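Cytosol aminopeptidase (Staphylococcus aureus subsp. aureus, PDB 3KZW) probably removes N-terminal amino acids, leucine in particular, from peptides as a metal-dependent aminopeptidase of the cytosol aminopeptidase family. Local coordinates at residues D403-L417 with G474-T488. Residues are numbered along the deposited sequence; the frame is centred on the assembly and turned at random.
With NA (sodium ion), chain S; NA (sodium ion), chain R.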
ATOM      1  N   ASP A 403     -23.570  -1.775   1.648  1.00  2.72           N
ATOM      2  CA  ASP A 403     -23.692  -0.889   2.801  1.00  2.71           C
ATOM      3  C   ASP A 403     -25.121  -0.737   3.330  1.00  2.71           C
ATOM      4  O   ASP A 403     -25.317  -0.303   4.462  1.00  2.77           O
ATOM      5  CB  ASP A 403     -23.130   0.490   2.457  1.00  2.75           C
ATOM      6  CG  ASP A 403     -22.760   1.283   3.690  1.00  3.05           C
ATOM      7  OD1 ASP A 403     -21.691   0.997   4.284  1.00  3.22           O
ATOM      8  OD2 ASP A 403     -23.543   2.184   4.075  1.00  3.11           O
ATOM      9  N   ASP A 404     -26.112  -1.092   2.518  1.00  2.68           N
ATOM     10  CA  ASP A 404     -27.512  -0.813   2.848  1.00  2.66           C
ATOM     11  C   ASP A 404     -28.320  -2.018   3.353  1.00  2.67           C
ATOM     12  O   ASP A 404     -29.521  -1.901   3.603  1.00  2.66           O
ATOM     13  CB  ASP A 404     -28.215  -0.155   1.654  1.00  2.67           C
ATOM     14  CG  ASP A 404     -28.094  -0.969   0.370  1.00  2.76           C
ATOM     15  OD1 ASP A 404     -27.356  -1.977   0.342  1.00  2.73           O
ATOM     16  OD2 ASP A 404     -28.744  -0.585  -0.627  1.00  2.94           O
ATOM     17  N   LYS A 405     -27.661  -3.167   3.496  1.00  2.65           N
ATOM     18  CA  LYS A 405     -28.322  -4.397   3.933  1.00  2.60           C
ATOM     19  C   LYS A 405     -27.656  -4.963   5.181  1.00  2.59           C
ATOM     20  O   LYS A 405     -26.444  -4.843   5.350  1.00  2.64           O
ATOM     21  CB  LYS A 405     -28.301  -5.447   2.818  1.00  2.60           C
ATOM     22  CG  LYS A 405     -28.833  -4.966   1.483  1.00  2.58           C
ATOM     23  CD  LYS A 405     -28.642  -6.014   0.405  1.00  2.54           C
ATOM     24  CE  LYS A 405     -28.664  -5.389  -0.979  1.00  2.59           C
ATOM     25  NZ  LYS A 405     -27.488  -4.510  -1.229  1.00  2.54           N
ATOM     26  N   ALA A 406     -28.450  -5.583   6.050  1.00  2.57           N
ATOM     27  CA  ALA A 406     -27.936  -6.208   7.268  1.00  2.58           C
ATOM     28  C   ALA A 406     -27.729  -7.709   7.085  1.00  2.64           C
ATOM     29  O   ALA A 406     -28.465  -8.361   6.335  1.00  2.68           O
ATOM     30  CB  ALA A 406     -28.867  -5.946   8.431  1.00  2.57           C
ATOM     31  N   ALA A 407     -26.726  -8.250   7.772  1.00  2.62           N
ATOM     32  CA  ALA A 407     -26.445  -9.683   7.733  1.00  2.65           C
ATOM     33  C   ALA A 407     -27.003 -10.365   8.971  1.00  2.66           C
ATOM     34  O   ALA A 407     -26.705  -9.958  10.096  1.00  2.73           O
ATOM     35  CB  ALA A 407     -24.951  -9.935   7.614  1.00  2.61           C
ATOM     36  N   ALA A 408     -27.816 -11.396   8.758  1.00  2.62           N
ATOM     37  CA  ALA A 408     -28.414 -12.154   9.852  1.00  2.61           C
ATOM     38  C   ALA A 408     -27.898 -13.592   9.882  1.00  2.62           C
ATOM     39  O   ALA A 408     -27.753 -14.233   8.840  1.00  2.57           O
ATOM     40  CB  ALA A 408     -29.925 -12.127   9.750  1.00  2.59           C
ATOM     41  N   PHE A 409     -27.617 -14.081  11.088  1.00  2.63           N
ATOM     42  CA  PHE A 409     -27.119 -15.437  11.295  1.00  2.64           C
ATOM     43  C   PHE A 409     -27.966 -16.140  12.344  1.00  2.67           C
ATOM     44  O   PHE A 409     -28.243 -15.573  13.402  1.00  2.70           O
ATOM     45  CB  PHE A 409     -25.671 -15.409  11.784  1.00  2.64           C
ATOM     46  CG  PHE A 409     -24.724 -14.672  10.879  1.00  2.72           C
ATOM     47  CD1 PHE A 409     -24.592 -13.286  10.960  1.00  2.64           C
ATOM     48  CD2 PHE A 409     -23.932 -15.369   9.973  1.00  2.66           C
ATOM     49  CE1 PHE A 409     -23.705 -12.606  10.137  1.00  2.67           C
ATOM     50  CE2 PHE A 409     -23.038 -14.700   9.151  1.00  2.64           C
ATOM     51  CZ  PHE A 409     -22.925 -13.314   9.228  1.00  2.66           C
ATOM     52  N   GLU A 410     -28.374 -17.372  12.060  1.00  2.64           N
ATOM     53  CA  GLU A 410     -29.145 -18.143  13.031  1.00  2.69           C
ATOM     54  C   GLU A 410     -28.344 -19.297  13.618  1.00  2.72           C
ATOM     55  O   GLU A 410     -27.509 -19.908  12.945  1.00  2.74           O
ATOM     56  CB  GLU A 410     -30.490 -18.628  12.455  1.00  2.65           C
ATOM     57  CG  GLU A 410     -30.405 -19.673  11.335  1.00  2.70           C
ATOM     58  CD  GLU A 410     -30.268 -21.106  11.843  1.00  2.78           C
ATOM     59  OE1 GLU A 410     -30.574 -21.365  13.031  1.00  2.86           O
ATOM     60  OE2 GLU A 410     -29.855 -21.979  11.049  1.00  2.87           O
ATOM     61  N   SER A 411     -28.619 -19.584  14.882  1.00  2.74           N
ATOM     62  CA  SER A 411     -28.046 -20.721  15.573  1.00  2.69           C
ATOM     63  C   SER A 411     -29.140 -21.298  16.463  1.00  2.71           C
ATOM     64  O   SER A 411     -29.498 -20.701  17.484  1.00  2.80           O
ATOM     65  CB  SER A 411     -26.838 -20.279  16.395  1.00  2.64           C
ATOM     66  OG  SER A 411     -26.343 -21.340  17.186  1.00  2.75           O
ATOM     67  N   ASN A 412     -29.681 -22.445  16.052  1.00  2.67           N
ATOM     68  CA  ASN A 412     -30.812 -23.095  16.729  1.00  2.66           C
ATOM     69  C   ASN A 412     -32.088 -22.250  16.732  1.00  2.66           C
ATOM     70  O   ASN A 412     -32.920 -22.385  17.632  1.00  2.73           O
ATOM     71  CB  ASN A 412     -30.449 -23.517  18.164  1.00  2.63           C
ATOM     72  CG  ASN A 412     -29.260 -24.456  18.218  1.00  2.72           C
ATOM     73  OD1 ASN A 412     -28.212 -24.109  18.764  1.00  2.86           O
ATOM     74  ND2 ASN A 412     -29.413 -25.648  17.653  1.00  2.64           N
ATOM     75  N   SER A 413     -32.237 -21.382  15.730  1.00  2.64           N
ATOM     76  CA  SER A 413     -33.440 -20.550  15.593  1.00  2.69           C
ATOM     77  C   SER A 413     -33.771 -20.231  14.134  1.00  2.66           C
ATOM     78  O   SER A 413     -33.948 -19.065  13.760  1.00  2.65           O
ATOM     79  CB  SER A 413     -33.320 -19.263  16.415  1.00  2.64           C
ATOM     80  OG  SER A 413     -32.163 -18.541  16.049  1.00  2.92           O
ATOM     81  N   LYS A 414     -33.870 -21.285  13.327  1.00  2.66           N
ATOM     82  CA  LYS A 414     -34.216 -21.181  11.909  1.00  2.67           C
ATOM     83  C   LYS A 414     -35.614 -20.594  11.697  1.00  2.69           C
ATOM     84  O   LYS A 414     -35.827 -19.811  10.768  1.00  2.70           O
ATOM     85  CB  LYS A 414     -34.127 -22.564  11.257  1.00  2.71           C
ATOM     86  CG  LYS A 414     -33.808 -22.555   9.773  1.00  2.81           C
ATOM     87  CD  LYS A 414     -33.609 -23.982   9.252  1.00  2.90           C
ATOM     88  CE  LYS A 414     -32.713 -24.023   8.007  1.00  3.01           C
ATOM     89  NZ  LYS A 414     -33.298 -23.305   6.824  1.00  2.96           N
ATOM     90  N   VAL A 415     -36.553 -20.973  12.563  1.00  2.73           N
ATOM     91  CA  VAL A 415     -37.957 -20.558  12.448  1.00  2.70           C
ATOM     92  C   VAL A 415     -38.143 -19.073  12.782  1.00  2.70           C
ATOM     93  O   VAL A 415     -38.738 -18.330  11.997  1.00  2.75           O
ATOM     94  CB  VAL A 415     -38.896 -21.449  13.309  1.00  2.67           C
ATOM     95  CG1 VAL A 415     -40.322 -20.908  13.315  1.00  2.61           C
ATOM     96  CG2 VAL A 415     -38.875 -22.885  12.801  1.00  2.67           C
ATOM     97  N   ILE A 416     -37.622 -18.649  13.934  1.00  2.67           N
ATOM     98  CA  ILE A 416     -37.727 -17.254  14.374  1.00  2.64           C
ATOM     99  C   ILE A 416     -37.039 -16.306  13.390  1.00  2.68           C
ATOM    100  O   ILE A 416     -37.523 -15.196  13.154  1.00  2.74           O
ATOM    101  CB  ILE A 416     -37.193 -17.054  15.824  1.00  2.66           C
ATOM    102  CG1 ILE A 416     -38.061 -17.834  16.821  1.00  2.64           C
ATOM    103  CG2 ILE A 416     -37.169 -15.574  16.211  1.00  2.60           C
ATOM    104  CD1 ILE A 416     -37.446 -17.998  18.201  1.00  2.67           C
ATOM    105  N   LEU A 417     -35.931 -16.749  12.799  1.00  2.67           N
ATOM    106  CA  LEU A 417     -35.247 -15.949  11.781  1.00  2.67           C
ATOM    107  C   LEU A 417     -36.111 -15.735  10.539  1.00  2.68           C
ATOM    108  O   LEU A 417     -36.233 -14.607  10.052  1.00  2.74           O
ATOM    109  CB  LEU A 417     -33.894 -16.556  11.394  1.00  2.66           C
ATOM    110  CG  LEU A 417     -33.108 -15.764  10.333  1.00  2.70           C
ATOM    111  CD1 LEU A 417     -32.688 -14.389  10.845  1.00  2.59           C
ATOM    112  CD2 LEU A 417     -31.903 -16.537   9.831  1.00  2.70           C
ATOM    113  N   GLY A 474     -24.756 -21.503  23.840  1.00  2.68           N
ATOM    114  CA  GLY A 474     -24.988 -22.935  23.963  1.00  2.63           C
ATOM    115  C   GLY A 474     -25.992 -23.396  22.926  1.00  2.69           C
ATOM    116  O   GLY A 474     -25.814 -23.148  21.731  1.00  2.75           O
ATOM    117  N   GLN A 475     -27.055 -24.053  23.383  1.00  2.71           N
ATOM    118  CA  GLN A 475     -28.105 -24.542  22.492  1.00  2.66           C
ATOM    119  C   GLN A 475     -29.324 -23.618  22.450  1.00  2.68           C
ATOM    120  O   GLN A 475     -30.293 -23.893  21.738  1.00  2.73           O
ATOM    121  CB  GLN A 475     -28.516 -25.971  22.870  1.00  2.67           C
ATOM    122  CG  GLN A 475     -27.410 -27.010  22.690  1.00  2.79           C
ATOM    123  CD  GLN A 475     -26.877 -27.070  21.263  1.00  2.93           C
ATOM    124  OE1 GLN A 475     -27.561 -27.544  20.352  1.00  2.93           O
ATOM    125  NE2 GLN A 475     -25.649 -26.592  21.066  1.00  2.77           N
ATOM    126  N   THR A 476     -29.264 -22.524  23.210  1.00  2.64           N
ATOM    127  CA  THR A 476     -30.325 -21.515  23.230  1.00  2.63           C
ATOM    128  C   THR A 476     -30.466 -20.866  21.854  1.00  2.64           C
ATOM    129  O   THR A 476     -29.462 -20.464  21.266  1.00  2.71           O
ATOM    130  CB  THR A 476     -30.031 -20.424  24.282  1.00  2.61           C
ATOM    131  OG1 THR A 476     -29.767 -21.041  25.547  1.00  2.64           O
ATOM    132  CG2 THR A 476     -31.204 -19.460  24.424  1.00  2.64           C
ATOM    133  N   PRO A 477     -31.707 -20.785  21.328  1.00  2.65           N
ATOM    134  CA  PRO A 477     -31.971 -20.094  20.066  1.00  2.65           C
ATOM    135  C   PRO A 477     -31.324 -18.710  20.027  1.00  2.63           C
ATOM    136  O   PRO A 477     -31.591 -17.875  20.890  1.00  2.66           O
ATOM    137  CB  PRO A 477     -33.497 -19.986  20.050  1.00  2.66           C
ATOM    138  CG  PRO A 477     -33.945 -21.206  20.760  1.00  2.56           C
ATOM    139  CD  PRO A 477     -32.920 -21.453  21.839  1.00  2.64           C
ATOM    140  N   HIS A 478     -30.471 -18.493  19.031  1.00  2.61           N
ATOM    141  CA  HIS A 478     -29.655 -17.287  18.948  1.00  2.65           C
ATOM    142  C   HIS A 478     -29.656 -16.728  17.527  1.00  2.67           C
ATOM    143  O   HIS A 478     -29.354 -17.448  16.570  1.00  2.69           O
ATOM    144  CB  HIS A 478     -28.218 -17.606  19.383  1.00  2.62           C
ATOM    145  CG  HIS A 478     -27.356 -16.400  19.616  1.00  2.66           C
ATOM    146  ND1 HIS A 478     -26.292 -16.412  20.491  1.00  2.67           N
ATOM    147  CD2 HIS A 478     -27.395 -15.151  19.092  1.00  2.69           C
ATOM    148  CE1 HIS A 478     -25.711 -15.226  20.493  1.00  2.73           C
ATOM    149  NE2 HIS A 478     -26.364 -14.441  19.656  1.00  2.67           N
ATOM    150  N   ILE A 479     -30.007 -15.451  17.394  1.00  2.63           N
ATOM    151  CA  ILE A 479     -29.852 -14.745  16.124  1.00  2.65           C
ATOM    152  C   ILE A 479     -28.866 -13.584  16.266  1.00  2.68           C
ATOM    153  O   ILE A 479     -29.007 -12.737  17.148  1.00  2.73           O
ATOM    154  CB  ILE A 479     -31.192 -14.235  15.547  1.00  2.66           C
ATOM    155  CG1 ILE A 479     -32.202 -15.377  15.420  1.00  2.58           C
ATOM    156  CG2 ILE A 479     -30.959 -13.584  14.183  1.00  2.64           C
ATOM    157  CD1 ILE A 479     -33.614 -14.925  15.114  1.00  2.63           C
ATOM    158  N   HIS A 480     -27.866 -13.565  15.390  1.00  2.69           N
ATOM    159  CA  HIS A 480     -26.847 -12.523  15.378  1.00  2.64           C
ATOM    160  C   HIS A 480     -27.073 -11.573  14.201  1.00  2.69           C
ATOM    161  O   HIS A 480     -27.167 -12.004  13.048  1.00  2.71           O
ATOM    162  CB  HIS A 480     -25.450 -13.158  15.324  1.00  2.62           C
ATOM    163  CG  HIS A 480     -24.355 -12.195  14.987  1.00  2.68           C
ATOM    164  ND1 HIS A 480     -24.016 -11.138  15.804  1.00  2.82           N
ATOM    165  CD2 HIS A 480     -23.521 -12.131  13.923  1.00  2.77           C
ATOM    166  CE1 HIS A 480     -23.025 -10.458  15.254  1.00  2.82           C
ATOM    167  NE2 HIS A 480     -22.704 -11.042  14.112  1.00  2.85           N
ATOM    168  N   PHE A 481     -27.166 -10.280  14.502  1.00  2.67           N
ATOM    169  CA  PHE A 481     -27.380  -9.256  13.483  1.00  2.67           C
ATOM    170  C   PHE A 481     -26.146  -8.373  13.296  1.00  2.71           C
ATOM    171  O   PHE A 481     -25.821  -7.551  14.161  1.00  2.75           O
ATOM    172  CB  PHE A 481     -28.585  -8.381  13.835  1.00  2.65           C
ATOM    173  CG  PHE A 481     -29.902  -9.102  13.798  1.00  2.63           C
ATOM    174  CD1 PHE A 481     -30.501  -9.424  12.584  1.00  2.63           C
ATOM    175  CD2 PHE A 481     -30.558  -9.437  14.976  1.00  2.60           C
ATOM    176  CE1 PHE A 481     -31.727 -10.082  12.546  1.00  2.65           C
ATOM    177  CE2 PHE A 481     -31.784 -10.086  14.949  1.00  2.64           C
ATOM    178  CZ  PHE A 481     -32.370 -10.410  13.729  1.00  2.64           C
ATOM    179  N   ASP A 482     -25.463  -8.549  12.166  1.00  2.70           N
ATOM    180  CA  ASP A 482     -24.328  -7.700  11.814  1.00  2.65           C
ATOM    181  C   ASP A 482     -24.837  -6.496  11.029  1.00  2.66           C
ATOM    182  O   ASP A 482     -25.165  -6.603   9.845  1.00  2.69           O
ATOM    183  CB  ASP A 482     -23.284  -8.481  11.009  1.00  2.62           C
ATOM    184  CG  ASP A 482     -21.895  -7.843  11.057  1.00  2.86           C
ATOM    185  OD1 ASP A 482     -21.777  -6.622  11.326  1.00  2.96           O
ATOM    186  OD2 ASP A 482     -20.906  -8.569  10.820  1.00  2.93           O
ATOM    187  N   ILE A 483     -24.911  -5.357  11.710  1.00  2.67           N
ATOM    188  CA  ILE A 483     -25.455  -4.132  11.131  1.00  2.65           C
ATOM    189  C   ILE A 483     -24.364  -3.085  10.877  1.00  2.69           C
ATOM    190  O   ILE A 483     -24.616  -1.883  10.939  1.00  2.71           O
ATOM    191  CB  ILE A 483     -26.602  -3.538  12.003  1.00  2.64           C
ATOM    192  CG1 ILE A 483     -26.128  -3.264  13.438  1.00  2.68           C
ATOM    193  CG2 ILE A 483     -27.807  -4.468  11.997  1.00  2.62           C
ATOM    194  CD1 ILE A 483     -27.019  -2.312  14.223  1.00  2.63           C
ATOM    195  N   ALA A 484     -23.155  -3.553  10.574  1.00  2.66           N
ATOM    196  CA  ALA A 484     -22.025  -2.665  10.300  1.00  2.67           C
ATOM    197  C   ALA A 484     -22.325  -1.683   9.168  1.00  2.69           C
ATOM    198  O   ALA A 484     -21.896  -0.526   9.204  1.00  2.79           O
ATOM    199  CB  ALA A 484     -20.777  -3.478   9.989  1.00  2.63           C
ATOM    200  N   GLY A 485     -23.071  -2.151   8.173  1.00  2.67           N
ATOM    201  CA  GLY A 485     -23.433  -1.337   7.024  1.00  2.67           C
ATOM    202  C   GLY A 485     -24.620  -0.418   7.256  1.00  2.68           C
ATOM    203  O   GLY A 485     -24.459   0.805   7.248  1.00  2.77           O
ATOM    204  N   PRO A 486     -25.821  -0.994   7.452  1.00  2.65           N
ATOM    205  CA  PRO A 486     -27.060  -0.209   7.456  1.00  2.66           C
ATOM    206  C   PRO A 486     -27.335   0.606   8.724  1.00  2.61           C
ATOM    207  O   PRO A 486     -28.294   1.378   8.745  1.00  2.58           O
ATOM    208  CB  PRO A 486     -28.143  -1.276   7.262  1.00  2.67           C
ATOM    209  CG  PRO A 486     -27.569  -2.492   7.871  1.00  2.67           C
ATOM    210  CD  PRO A 486     -26.090  -2.435   7.618  1.00  2.66           C
ATOM    211  N   ALA A 487     -26.513   0.441   9.759  1.00  2.61           N
ATOM    212  CA  ALA A 487     -26.676   1.191  11.011  1.00  2.64           C
ATOM    213  C   ALA A 487     -26.441   2.683  10.811  1.00  2.64           C
ATOM    214  O   ALA A 487     -26.939   3.508  11.577  1.00  2.71           O
ATOM    215  CB  ALA A 487     -25.750   0.657  12.088  1.00  2.60           C
ATOM    216  N   THR A 488     -25.673   3.014   9.781  1.00  2.61           N
ATOM    217  CA  THR A 488     -25.394   4.399   9.426  1.00  2.65           C
ATOM    218  C   THR A 488     -25.556   4.604   7.926  1.00  2.65           C
ATOM    219  O   THR A 488     -25.374   3.671   7.138  1.00  2.69           O
ATOM    220  CB  THR A 488     -23.963   4.824   9.827  1.00  2.63           C
ATOM    221  OG1 THR A 488     -23.021   3.874   9.312  1.00  2.74           O
ATOM    222  CG2 THR A 488     -23.819   4.908  11.336  1.00  2.62           C
TER
HETATM  223 NA    NA S 498     -22.256   2.481   7.122  1.00 21.61          NA
HETATM  224 NA    NA R 497     -24.920 -21.756  19.831  1.00 29.39          NA
HETATM  225  O   HOH W   1     -26.942   2.509   4.820  1.00  2.00           O
HETATM  226  O   HOH W   2     -22.672   4.420   5.810  1.00  2.00           O
HETATM  227  O   HOH W   3     -27.119 -21.161  20.162  1.00  2.00           O
HETATM  228  O   HOH W   4     -23.039 -23.227  19.951  1.00  9.13           O
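Ile479 is the apolar centre of this antiparallel strand pair, 406-411 with 478-482, in the central mixed sheet of the catalytic domain. Its CD1 meets Ile416 CG2 at 3.8 Å, and CG2 lies across Leu417 CD1, so the start of helix 414-426 packs on the sheet face that also carries Ala408 and Phe481. With CG1 anti to the carbonyl carbon (chi1 -55°), CD1 and CG2 both reach this helix, CG2 also over one face of the Phe481 ring. On the other face Phe409 and His480 point the same way side by side, Phe409 CD1 3.4 Å from His480 CD2, with ring planes 31° apart; helix 461-470 touches both. Six backbone hydrogen bonds, paired at Ala407/Asp482, Phe409/His480 and Ser411/His478, fix the register, and the strand axes run at 163°. The ring nitrogens His480 ND1 and His478 NE2 bond to Asp389, whose strand 386-391 flanks 478-482. Farther out, Ala406 CB rests on Pro486 CG (3.7 Å). A sodium ion lies at each end of the pair. One is bound by Gly485 O and Thr488 OG1, and its water 2 donates to Asp403 OD2. The other is held by Gly474 O and Thr470 O, and its water 3 donates to Thr476 O at 2.7 Å.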